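Local coordinates for hypothetical bacterial outer membrane protein (Bacteroides fragilis, PDB 3RWX) that is of unknown function but is a putative outer membrane lipoprotein with two predicted calycin-like beta-barrel domains, at residues Glu19-Gly24 and Gly125-Ser130; Ala27-Tyr32 and Gly116-Glu121. All blocks are in the same frame, centred on the assembly; numbering follows the deposited sequence. Where two conformers were deposited one is given.

Contact 1 of 2, residues Glu19-Gly24 and Gly125-Ser130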
ATOM      1  N   GLU A  19       5.793   7.695 -18.194  1.00 25.85           N
ATOM      2  CA  GLU A  19       4.916   8.086 -17.086  1.00 25.96           C
ATOM      3  C   GLU A  19       4.563   6.914 -16.214  1.00 25.87           C
ATOM      4  O   GLU A  19       4.324   5.799 -16.706  1.00 26.60           O
ATOM      5  CB  GLU A  19       3.647   8.714 -17.634  1.00 26.42           C
ATOM      6  CG  GLU A  19       3.895  10.099 -18.187  1.00 29.35           C
ATOM      7  CD  GLU A  19       2.674  10.713 -18.843  1.00 33.23           C
ATOM      8  OE1 GLU A  19       2.325  10.315 -19.985  1.00 37.03           O
ATOM      9  OE2 GLU A  19       2.083  11.597 -18.211  1.00 35.76           O
ATOM     10  N   GLY A  20       4.526   7.153 -14.908  1.00 25.26           N
ATOM     11  CA  GLY A  20       4.067   6.124 -14.012  1.00 24.55           C
ATOM     12  C   GLY A  20       4.045   6.583 -12.584  1.00 24.32           C
ATOM     13  O   GLY A  20       3.630   7.716 -12.286  1.00 24.24           O
ATOM     14  N   TYR A  21       4.484   5.699 -11.695  1.00 23.88           N
ATOM     15  CA  TYR A  21       4.441   5.989 -10.278  1.00 23.96           C
ATOM     16  C   TYR A  21       5.716   5.497  -9.587  1.00 24.14           C
ATOM     17  O   TYR A  21       6.508   4.757 -10.165  1.00 23.91           O
ATOM     18  CB  TYR A  21       3.177   5.398  -9.655  1.00 23.51           C
ATOM     19  CG  TYR A  21       3.126   3.906  -9.632  1.00 22.39           C
ATOM     20  CD1 TYR A  21       2.580   3.205 -10.672  1.00 24.21           C
ATOM     21  CD2 TYR A  21       3.603   3.188  -8.552  1.00 22.54           C
ATOM     22  CE1 TYR A  21       2.514   1.794 -10.650  1.00 24.77           C
ATOM     23  CE2 TYR A  21       3.551   1.788  -8.534  1.00 22.55           C
ATOM     24  CZ  TYR A  21       3.002   1.108  -9.590  1.00 23.58           C
ATOM     25  OH  TYR A  21       2.911  -0.272  -9.589  1.00 26.04           O
ATOM     26  N   SER A  22       5.922   5.963  -8.367  1.00 24.24           N
ATOM     27  CA  SER A  22       7.154   5.722  -7.674  1.00 25.06           C
ATOM     28  C   SER A  22       6.884   5.160  -6.290  1.00 25.68           C
ATOM     29  O   SER A  22       6.036   5.663  -5.557  1.00 26.37           O
ATOM     30  CB  SER A  22       7.968   7.012  -7.612  1.00 25.82           C
ATOM     31  OG  SER A  22       8.358   7.418  -8.916  1.00 24.83           O
ATOM     32  N   ILE A  23       7.611   4.099  -5.962  1.00 26.24           N
ATOM     33  CA  ILE A  23       7.464   3.361  -4.732  1.00 26.45           C
ATOM     34  C   ILE A  23       8.781   3.376  -3.967  1.00 26.33           C
ATOM     35  O   ILE A  23       9.834   3.137  -4.542  1.00 26.12           O
ATOM     36  CB  ILE A  23       7.091   1.895  -5.034  1.00 26.86           C
ATOM     37  CG1 ILE A  23       5.715   1.843  -5.701  1.00 28.24           C
ATOM     38  CG2 ILE A  23       7.051   1.070  -3.770  1.00 27.17           C
ATOM     39  CD1 ILE A  23       4.637   2.531  -4.931  1.00 27.92           C
ATOM     40  N   GLY A  24       8.702   3.636  -2.664  1.00 26.32           N
ATOM     41  CA  GLY A  24       9.881   3.761  -1.812  1.00 26.75           C
ATOM     42  C   GLY A  24      10.025   2.682  -0.753  1.00 26.73           C
ATOM     43  O   GLY A  24       9.040   2.208  -0.197  1.00 26.74           O
ATOM     44  N   GLY A 125       3.193   3.251 -15.878  1.00 27.18           N
ATOM     45  CA  GLY A 125       1.769   2.975 -15.910  1.00 27.54           C
ATOM     46  C   GLY A 125       0.991   3.545 -14.750  1.00 27.93           C
ATOM     47  O   GLY A 125       1.476   4.383 -14.007  1.00 28.00           O
ATOM     48  N   THR A 126      -0.236   3.077 -14.584  1.00 28.86           N
ATOM     49  CA  THR A 126      -1.124   3.650 -13.599  0.50 28.96           C
ATOM     50  C   THR A 126      -0.945   2.940 -12.226  1.00 28.25           C
ATOM     51  O   THR A 126      -0.717   1.752 -12.166  1.00 28.26           O
ATOM     52  CB  THR A 126      -2.572   3.635 -14.171  0.50 29.94           C
ATOM     53  OG1 THR A 126      -2.792   2.406 -14.876  0.50 31.89           O
ATOM     54  CG2 THR A 126      -2.754   4.766 -15.202  0.50 30.08           C
ATOM     55  N   LEU A 127      -1.032   3.703 -11.144  1.00 27.71           N
ATOM     56  CA  LEU A 127      -0.983   3.179  -9.792  1.00 27.30           C
ATOM     57  C   LEU A 127      -2.026   2.062  -9.535  1.00 27.19           C
ATOM     58  O   LEU A 127      -3.193   2.231  -9.791  1.00 27.20           O
ATOM     59  CB  LEU A 127      -1.234   4.309  -8.807  1.00 26.64           C
ATOM     60  CG  LEU A 127      -0.938   3.957  -7.351  1.00 28.02           C
ATOM     61  CD1 LEU A 127       0.570   3.827  -7.093  1.00 24.40           C
ATOM     62  CD2 LEU A 127      -1.549   5.028  -6.443  1.00 27.68           C
ATOM     63  N   PRO A 128      -1.593   0.910  -9.034  1.00 26.78           N
ATOM     64  CA  PRO A 128      -2.578  -0.128  -8.732  1.00 26.72           C
ATOM     65  C   PRO A 128      -3.627   0.282  -7.705  1.00 25.71           C
ATOM     66  O   PRO A 128      -3.330   0.996  -6.770  1.00 24.41           O
ATOM     67  CB  PRO A 128      -1.729  -1.257  -8.174  1.00 26.79           C
ATOM     68  CG  PRO A 128      -0.409  -1.092  -8.887  1.00 28.12           C
ATOM     69  CD  PRO A 128      -0.229   0.381  -9.135  1.00 26.55           C
ATOM     70  N   ILE A 129      -4.844  -0.209  -7.870  1.00 25.77           N
ATOM     71  CA  ILE A 129      -5.950   0.278  -7.067  1.00 25.66           C
ATOM     72  C   ILE A 129      -5.749  -0.112  -5.599  1.00 25.72           C
ATOM     73  O   ILE A 129      -6.144   0.627  -4.692  1.00 25.65           O
ATOM     74  CB  ILE A 129      -7.294  -0.208  -7.623  1.00 25.98           C
ATOM     75  CG1 ILE A 129      -8.460   0.626  -7.073  1.00 25.45           C
ATOM     76  CG2 ILE A 129      -7.493  -1.717  -7.373  1.00 24.98           C
ATOM     77  CD1 ILE A 129      -9.824   0.235  -7.704  1.00 22.40           C
ATOM     78  N   SER A 130      -5.080  -1.233  -5.352  1.00 25.40           N
ATOM     79  CA  SER A 130      -4.880  -1.654  -3.970  1.00 25.29           C
ATOM     80  C   SER A 130      -4.104  -0.636  -3.117  1.00 24.56           C
ATOM     81  O   SER A 130      -4.252  -0.631  -1.895  1.00 24.70           O
ATOM     82  CB  SER A 130      -4.246  -3.039  -3.910  1.00 25.44           C
ATOM     83  OG  SER A 130      -3.049  -3.060  -4.660  1.00 26.32           O
TER
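Glu-19 and Gly-125 are joined by the one hydrogen bond of this contact. Gly-125 N donates to Glu-19 O at 2.9 Å. The N-H points almost straight at the oxygen (169°). A weaker backbone contact follows: Gly-20 CA lies 3.1 Å from Gly-125 O, as a CA-H...O contact. Two glycines meet here, so the main chains come close with no side chain in between.

The remaining contacts gather round the Tyr-21 ring. With chi1 at 67°, Tyr-21 CG is set between N and C, and the ring lies against Leu-127 and Pro-128. Leu-127 lays CD1 over one face of the ring, offset toward the rim. This is a CH-pi contact, 3.8 Å from Leu-127 CD1 to the Tyr-21 ring centroid. Gly-125 O stands at the ring edge, near the ring plane. Pro-128 closes on the phenol end obliquely, with its CD 3.2 Å from Tyr-21 OH. Both Leu-127 and Pro-128 cross the tyrosine at about a right angle.

Tyr-21 lies on strand 20-25, between strands 32-35 and 118-124, and also touches Ile-123. The chain leaves strand 118-124 through 125-130 and heads for strand 144-147 of the second sheet. Pro-128 also touches Asp-167, from a loop beyond that strand.

Contact 2 of 2, residues Ala27-Tyr32 and Gly116-Glu121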
ATOM      1  N   ALA A  27      14.825   1.195   5.587  1.00 29.03           N
ATOM      2  CA  ALA A  27      14.883   0.316   6.762  1.00 30.19           C
ATOM      3  C   ALA A  27      13.599   0.393   7.574  1.00 30.53           C
ATOM      4  O   ALA A  27      13.239  -0.557   8.274  1.00 30.30           O
ATOM      5  CB  ALA A  27      16.082   0.680   7.644  1.00 30.72           C
HETATM    6  N   MSE A  28      12.902   1.520   7.454  1.00 31.06           N
HETATM    7  CA  MSE A  28      11.725   1.800   8.281  1.00 31.96           C
HETATM    8  C   MSE A  28      10.369   1.602   7.634  1.00 30.38           C
HETATM    9  O   MSE A  28       9.361   1.468   8.320  1.00 30.05           O
HETATM   10  CB  MSE A  28      11.845   3.215   8.806  1.00 32.85           C
HETATM   11  CG  MSE A  28      12.903   3.238   9.862  1.00 38.42           C
HETATM   12 SE   MSE A  28      13.571   4.940  10.036  0.75 45.51          SE
HETATM   13  CE  MSE A  28      15.308   4.564   9.266  1.00 47.35           C
ATOM     14  N   PHE A  29      10.321   1.610   6.319  1.00 29.16           N
ATOM     15  CA  PHE A  29       9.064   1.322   5.683  1.00 28.01           C
ATOM     16  C   PHE A  29       9.291   0.668   4.361  1.00 27.45           C
ATOM     17  O   PHE A  29      10.378   0.757   3.783  1.00 28.10           O
ATOM     18  CB  PHE A  29       8.192   2.589   5.550  1.00 27.67           C
ATOM     19  CG  PHE A  29       8.837   3.711   4.789  1.00 27.82           C
ATOM     20  CD1 PHE A  29       9.024   3.625   3.432  1.00 28.38           C
ATOM     21  CD2 PHE A  29       9.257   4.851   5.439  1.00 29.76           C
ATOM     22  CE1 PHE A  29       9.628   4.647   2.743  1.00 30.43           C
ATOM     23  CE2 PHE A  29       9.845   5.890   4.747  1.00 29.70           C
ATOM     24  CZ  PHE A  29      10.026   5.791   3.407  1.00 30.16           C
ATOM     25  N   THR A  30       8.267  -0.027   3.906  1.00 26.77           N
ATOM     26  CA  THR A  30       8.319  -0.665   2.618  0.50 26.91           C
ATOM     27  C   THR A  30       7.084  -0.303   1.802  1.00 26.19           C
ATOM     28  O   THR A  30       6.057   0.066   2.354  1.00 25.52           O
ATOM     29  CB  THR A  30       8.487  -2.198   2.748  0.50 27.35           C
ATOM     30  OG1 THR A  30       8.354  -2.803   1.456  0.50 27.83           O
ATOM     31  CG2 THR A  30       7.456  -2.800   3.692  0.50 27.63           C
ATOM     32  N   ASP A  31       7.216  -0.375   0.480  1.00 26.25           N
ATOM     33  CA  ASP A  31       6.102  -0.155  -0.456  1.00 25.91           C
ATOM     34  C   ASP A  31       5.322   1.146  -0.247  1.00 25.57           C
ATOM     35  O   ASP A  31       4.124   1.166  -0.305  1.00 25.23           O
ATOM     36  CB  ASP A  31       5.153  -1.348  -0.406  1.00 26.01           C
ATOM     37  CG  ASP A  31       4.334  -1.492  -1.663  1.00 26.65           C
ATOM     38  OD1 ASP A  31       4.784  -1.102  -2.759  1.00 26.29           O
ATOM     39  OD2 ASP A  31       3.232  -2.036  -1.563  1.00 31.17           O
ATOM     40  N   TYR A  32       6.040   2.236  -0.061  1.00 26.07           N
ATOM     41  CA  TYR A  32       5.457   3.524   0.203  1.00 26.38           C
ATOM     42  C   TYR A  32       5.377   4.335  -1.091  1.00 26.23           C
ATOM     43  O   TYR A  32       6.319   4.377  -1.856  1.00 27.16           O
ATOM     44  CB  TYR A  32       6.353   4.219   1.210  1.00 27.28           C
ATOM     45  CG  TYR A  32       5.912   5.586   1.663  1.00 29.31           C
ATOM     46  CD1 TYR A  32       4.718   5.780   2.318  1.00 30.45           C
ATOM     47  CD2 TYR A  32       6.725   6.690   1.453  1.00 34.32           C
ATOM     48  CE1 TYR A  32       4.335   7.049   2.763  1.00 31.98           C
ATOM     49  CE2 TYR A  32       6.334   7.963   1.870  1.00 35.51           C
ATOM     50  CZ  TYR A  32       5.146   8.119   2.522  1.00 33.85           C
ATOM     51  OH  TYR A  32       4.802   9.371   2.930  1.00 40.09           O
ATOM     52  N   GLY A 116      18.684   4.358   6.675  1.00 34.83           N
ATOM     53  CA  GLY A 116      19.153   2.998   6.541  1.00 34.92           C
ATOM     54  C   GLY A 116      19.366   2.578   5.107  1.00 34.48           C
ATOM     55  O   GLY A 116      19.696   1.440   4.857  1.00 35.43           O
ATOM     56  N   GLY A 117      19.190   3.481   4.152  1.00 33.86           N
ATOM     57  CA  GLY A 117      19.221   3.102   2.749  1.00 33.07           C
ATOM     58  C   GLY A 117      17.857   3.203   2.100  1.00 31.77           C
ATOM     59  O   GLY A 117      17.029   2.298   2.213  1.00 32.53           O
ATOM     60  N   LEU A 118      17.626   4.302   1.398  1.00 30.64           N
ATOM     61  CA  LEU A 118      16.365   4.536   0.718  1.00 28.90           C
ATOM     62  C   LEU A 118      16.492   4.145  -0.750  1.00 28.45           C
ATOM     63  O   LEU A 118      17.386   4.617  -1.448  1.00 28.59           O
ATOM     64  CB  LEU A 118      16.003   6.007   0.852  1.00 28.57           C
ATOM     65  CG  LEU A 118      14.731   6.461   0.134  1.00 27.88           C
ATOM     66  CD1 LEU A 118      13.508   5.744   0.744  1.00 25.40           C
ATOM     67  CD2 LEU A 118      14.626   7.946   0.254  1.00 25.31           C
ATOM     68  N   THR A 119      15.626   3.261  -1.219  1.00 27.73           N
ATOM     69  CA  THR A 119      15.543   3.029  -2.638  1.00 27.99           C
ATOM     70  C   THR A 119      14.190   3.526  -3.159  1.00 27.24           C
ATOM     71  O   THR A 119      13.177   3.445  -2.476  1.00 26.93           O
ATOM     72  CB  THR A 119      15.778   1.539  -3.026  1.00 28.23           C
ATOM     73  OG1 THR A 119      14.600   0.773  -2.758  1.00 31.99           O
ATOM     74  CG2 THR A 119      16.941   0.942  -2.277  1.00 27.84           C
ATOM     75  N   ILE A 120      14.191   4.072  -4.371  1.00 27.25           N
ATOM     76  CA  ILE A 120      12.967   4.475  -5.033  1.00 26.29           C
ATOM     77  C   ILE A 120      12.919   3.815  -6.399  1.00 26.03           C
ATOM     78  O   ILE A 120      13.869   3.939  -7.141  1.00 26.12           O
ATOM     79  CB  ILE A 120      12.902   5.967  -5.218  1.00 26.19           C
ATOM     80  CG1 ILE A 120      13.218   6.648  -3.899  1.00 28.39           C
ATOM     81  CG2 ILE A 120      11.526   6.376  -5.748  1.00 23.80           C
ATOM     82  CD1 ILE A 120      12.777   8.099  -3.851  1.00 31.28           C
ATOM     83  N   GLU A 121      11.816   3.128  -6.698  1.00 25.44           N
ATOM     84  CA  GLU A 121      11.577   2.509  -7.994  1.00 25.86           C
ATOM     85  C   GLU A 121      10.500   3.254  -8.823  1.00 24.87           C
ATOM     86  O   GLU A 121       9.412   3.586  -8.323  1.00 24.17           O
ATOM     87  CB  GLU A 121      11.127   1.077  -7.788  1.00 26.44           C
ATOM     88  CG  GLU A 121      11.065   0.251  -9.063  1.00 29.57           C
ATOM     89  CD  GLU A 121      10.682  -1.219  -8.843  1.00 33.31           C
ATOM     90  OE1 GLU A 121      10.510  -1.673  -7.682  1.00 37.00           O
ATOM     91  OE2 GLU A 121      10.551  -1.932  -9.855  1.00 36.93           O
TER
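Ala-27 and Gly-116 bring the two backbones nearest, with their CA atoms 5.0 Å apart, and no hydrogen bond links the segments.

The side chains touch lightly. Ala-27 CB rests 4.0 Å from Gly-116 CA. Met-28 is a selenomethionine, and its side chain runs back to the same glycine. Met-28 CE comes within 4.3 Å of Gly-116 N, and the side chain also touches Met-115.

Residues 27-32 form the loop between strands 20-25 and 32-35 of an antiparallel sheet. Residues 116-121 lead out of a turn into strand 118-124, which pairs with strand 20-25 on the side away from 32-35. Gly-116 and Gly-117 both have positive phi angles, and the chain bends through them just before the strand starts. Ala-27 N is 4.2 Å from Gly-117 O, which is only a loose approach. The loop closes in a G1 beta bulge. Asp-31 and Tyr-32 both face Gly-24, and Asp-31 takes the left-handed helical conformation (phi 52°). Asp-31 itself is held by polar partners: OD2 makes a salt bridge with Arg-164, and OD1 is hydrogen-bonded to Tyr-131 OH. These bonds tie the end of the loop to residues far later in the chain.

Phe-29 supplies the apolar part of the contact. A chi1 of 58° swings the ring over to the Leu-118 side. Phe-29 CZ meets Leu-118 CD1 at 4.4 Å, a loose, oblique approach. Leu-118 is buried and has Cys-26 as a further neighbour. The loop, Phe-29 included, also touches a neighbouring molecule in the crystal.

Contacts 1 and 2 have centres 15 Å apart and share one antiparallel sheet, in which strands 20-25 and 118-124 are neighbours. Along the chain the order is 19-24, 27-32, 116-121, 125-130, so both segments of contact 2 fall between those of contact 1. Each lies near one end of this strand pair. They also meet directly: Ile-23 O and Glu-121 N are 2.9 Å apart, a probable hydrogen bond. The pairing thus brings an early strand of the first calycin-like region beside a late one. From contact 1 the chain goes on to the second sheet, consistent with a two-domain protein.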